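Local coordinates for leucine-rich repeat protein (Bacteroides thetaiotaomicron, PDB 4ECN) that is of unknown function but, as an extracellular leucine-rich repeat protein, probably takes part in protein binding, at residues Ser153-Val158 with Met176-Lys181. Sequence-based numbering, arbitrary orientation.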
loop_
_atom_site.group_PDB
_atom_site.type_symbol
_atom_site.label_atom_id
_atom_site.label_comp_id
_atom_site.label_asym_id
_atom_site.label_seq_id
_atom_site.Cartn_x
_atom_site.Cartn_y
_atom_site.Cartn_z
ATOM N N SER A 153 13.272 12.505 48.619
ATOM C CA SER A 153 13.738 13.878 48.773
ATOM C C SER A 153 14.493 14.224 47.489
ATOM O O SER A 153 15.059 13.314 46.892
ATOM C CB SER A 153 14.607 13.995 50.023
ATOM O OG SER A 153 15.588 12.971 50.083
ATOM N N ASN A 154 14.415 15.455 47.001
ATOM C CA ASN A 154 15.045 15.940 45.756
ATOM C C ASN A 154 14.150 15.544 44.486
ATOM O O ASN A 154 14.610 15.643 43.338
ATOM C CB ASN A 154 16.576 15.579 45.560
ATOM C CG ASN A 154 17.056 14.210 45.077
ATOM O OD1 ASN A 154 16.354 13.442 44.387
ATOM N ND2 ASN A 154 18.344 13.940 45.351
ATOM N N ILE A 155 12.843 15.259 44.717
ATOM C CA ILE A 155 11.778 15.250 43.707
ATOM C C ILE A 155 11.358 16.722 43.654
ATOM O O ILE A 155 10.901 17.231 44.684
ATOM C CB ILE A 155 10.590 14.257 43.983
ATOM C CG1 ILE A 155 10.959 12.796 43.777
ATOM C CG2 ILE A 155 9.357 14.613 43.143
ATOM C CD1 ILE A 155 9.865 11.798 44.295
ATOM N N ARG A 156 11.561 17.435 42.544
ATOM C CA ARG A 156 11.232 18.867 42.536
ATOM C C ARG A 156 9.881 19.167 41.858
ATOM O O ARG A 156 9.182 20.098 42.275
ATOM C CB ARG A 156 12.346 19.649 41.840
ATOM C CG ARG A 156 13.704 19.493 42.526
ATOM C CD ARG A 156 13.916 20.443 43.685
ATOM N NE ARG A 156 15.156 20.120 44.388
ATOM C CZ ARG A 156 15.213 19.453 45.536
ATOM N NH1 ARG A 156 14.097 19.066 46.146
ATOM N NH2 ARG A 156 16.385 19.190 46.100
ATOM N N TYR A 157 9.537 18.393 40.806
ATOM C CA TYR A 157 8.312 18.527 40.011
ATOM C C TYR A 157 7.691 17.163 39.710
ATOM O O TYR A 157 8.401 16.156 39.641
ATOM C CB TYR A 157 8.596 19.269 38.694
ATOM C CG TYR A 157 8.992 20.709 38.915
ATOM C CD1 TYR A 157 8.029 21.703 39.069
ATOM C CD2 TYR A 157 10.332 21.077 39.013
ATOM C CE1 TYR A 157 8.388 23.026 39.330
ATOM C CE2 TYR A 157 10.704 22.398 39.267
ATOM C CZ TYR A 157 9.730 23.374 39.415
ATOM O OH TYR A 157 10.105 24.680 39.641
ATOM N N VAL A 158 6.359 17.138 39.529
ATOM C CA VAL A 158 5.642 15.913 39.212
ATOM C C VAL A 158 4.558 16.189 38.133
ATOM O O VAL A 158 4.074 17.318 37.990
ATOM C CB VAL A 158 5.037 15.268 40.488
ATOM C CG1 VAL A 158 3.777 15.990 40.956
ATOM C CG2 VAL A 158 4.765 13.785 40.281
HETATM N N MSE A 176 3.732 20.207 38.155
HETATM C CA MSE A 176 3.355 20.738 39.466
HETATM C C MSE A 176 4.572 20.763 40.396
HETATM O O MSE A 176 5.310 19.770 40.437
HETATM C CB MSE A 176 2.219 19.924 40.088
HETATM C CG MSE A 176 0.889 20.006 39.318
HETATM SE SE MSE A 176 -0.530 18.939 40.147
HETATM C CE MSE A 176 0.339 17.209 40.090
ATOM N N LYS A 177 4.791 21.898 41.135
ATOM C CA LYS A 177 5.933 22.025 42.044
ATOM C C LYS A 177 5.655 21.291 43.359
ATOM O O LYS A 177 4.683 21.573 44.062
ATOM C CB LYS A 177 6.314 23.489 42.319
ATOM C CG LYS A 177 7.666 23.623 43.020
ATOM C CD LYS A 177 7.933 25.024 43.543
ATOM C CE LYS A 177 9.103 25.079 44.507
ATOM N NZ LYS A 177 8.828 24.361 45.792
ATOM N N VAL A 178 6.549 20.355 43.671
ATOM C CA VAL A 178 6.528 19.504 44.851
ATOM C C VAL A 178 7.249 20.248 45.984
ATOM O O VAL A 178 8.441 20.544 45.867
ATOM C CB VAL A 178 7.176 18.122 44.522
ATOM C CG1 VAL A 178 7.241 17.229 45.744
ATOM C CG2 VAL A 178 6.441 17.408 43.385
ATOM N N THR A 179 6.517 20.573 47.063
ATOM C CA THR A 179 7.037 21.269 48.246
ATOM C C THR A 179 7.319 20.198 49.344
ATOM O O THR A 179 6.392 19.691 49.991
ATOM C CB THR A 179 6.045 22.367 48.664
ATOM O OG1 THR A 179 5.951 23.314 47.599
ATOM C CG2 THR A 179 6.449 23.075 49.929
ATOM N N TYR A 180 8.608 19.834 49.503
ATOM C CA TYR A 180 9.052 18.816 50.453
ATOM C C TYR A 180 9.573 19.482 51.728
ATOM O O TYR A 180 10.637 20.104 51.705
ATOM C CB TYR A 180 10.131 17.888 49.820
ATOM C CG TYR A 180 10.693 16.852 50.776
ATOM C CD1 TYR A 180 9.917 15.778 51.212
ATOM C CD2 TYR A 180 11.993 16.954 51.263
ATOM C CE1 TYR A 180 10.413 14.847 52.132
ATOM C CE2 TYR A 180 12.500 16.028 52.183
ATOM C CZ TYR A 180 11.712 14.968 52.602
ATOM O OH TYR A 180 12.216 14.040 53.482
ATOM N N LYS A 181 8.808 19.349 52.839
ATOM C CA LYS A 181 9.149 19.880 54.172
ATOM C C LYS A 181 9.557 18.722 55.114
ATOM O O LYS A 181 8.870 17.687 55.156
ATOM C CB LYS A 181 7.979 20.690 54.766
#
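V178 lays CG2 against V158 CB at 3.9 Å and against I155 CG2 at 4.0 Å, forming the apolar centre at the open end of the antiparallel β-hairpin of strands 157-164 and 170-179, part of a DUF4458 domain with a mixed β-sheet. Its CG2 lies anti to the carbonyl carbon and CG1 anti to the backbone N (chi1 177°), which sends CG2 to V158 and puts CG1 beside the carbonyl oxygen of I155. On the same face as V158, the selenomethionine M176 bends at its last torsion and brings CE to within 3.7 Å of V158 CG1. L137 and F135 of strand 130-139 cover this side, L137 meeting I155 and V178, F135 meeting M176.

On the other face of the sheet, the Y157 ring runs obliquely past the start of the K177 side chain, with CE1 3.7 Å from K177 CB, and R231 adds a cation-pi contact. With an alanine at Y157, the CB and CG of K177 would probably lose the ring beside them and R231 its aromatic partner. R156 and Y157 form a classic β-bulge opposite Y224. Farther along, S153 CB sits 3.6 Å from Y180 CE2.

Three backbone hydrogen bonds join residues 153-158 to 176-181: V158 and M176 exchange two, and V178 N reaches R156 O at 3.0 Å, standing 40° out of the carbonyl plane.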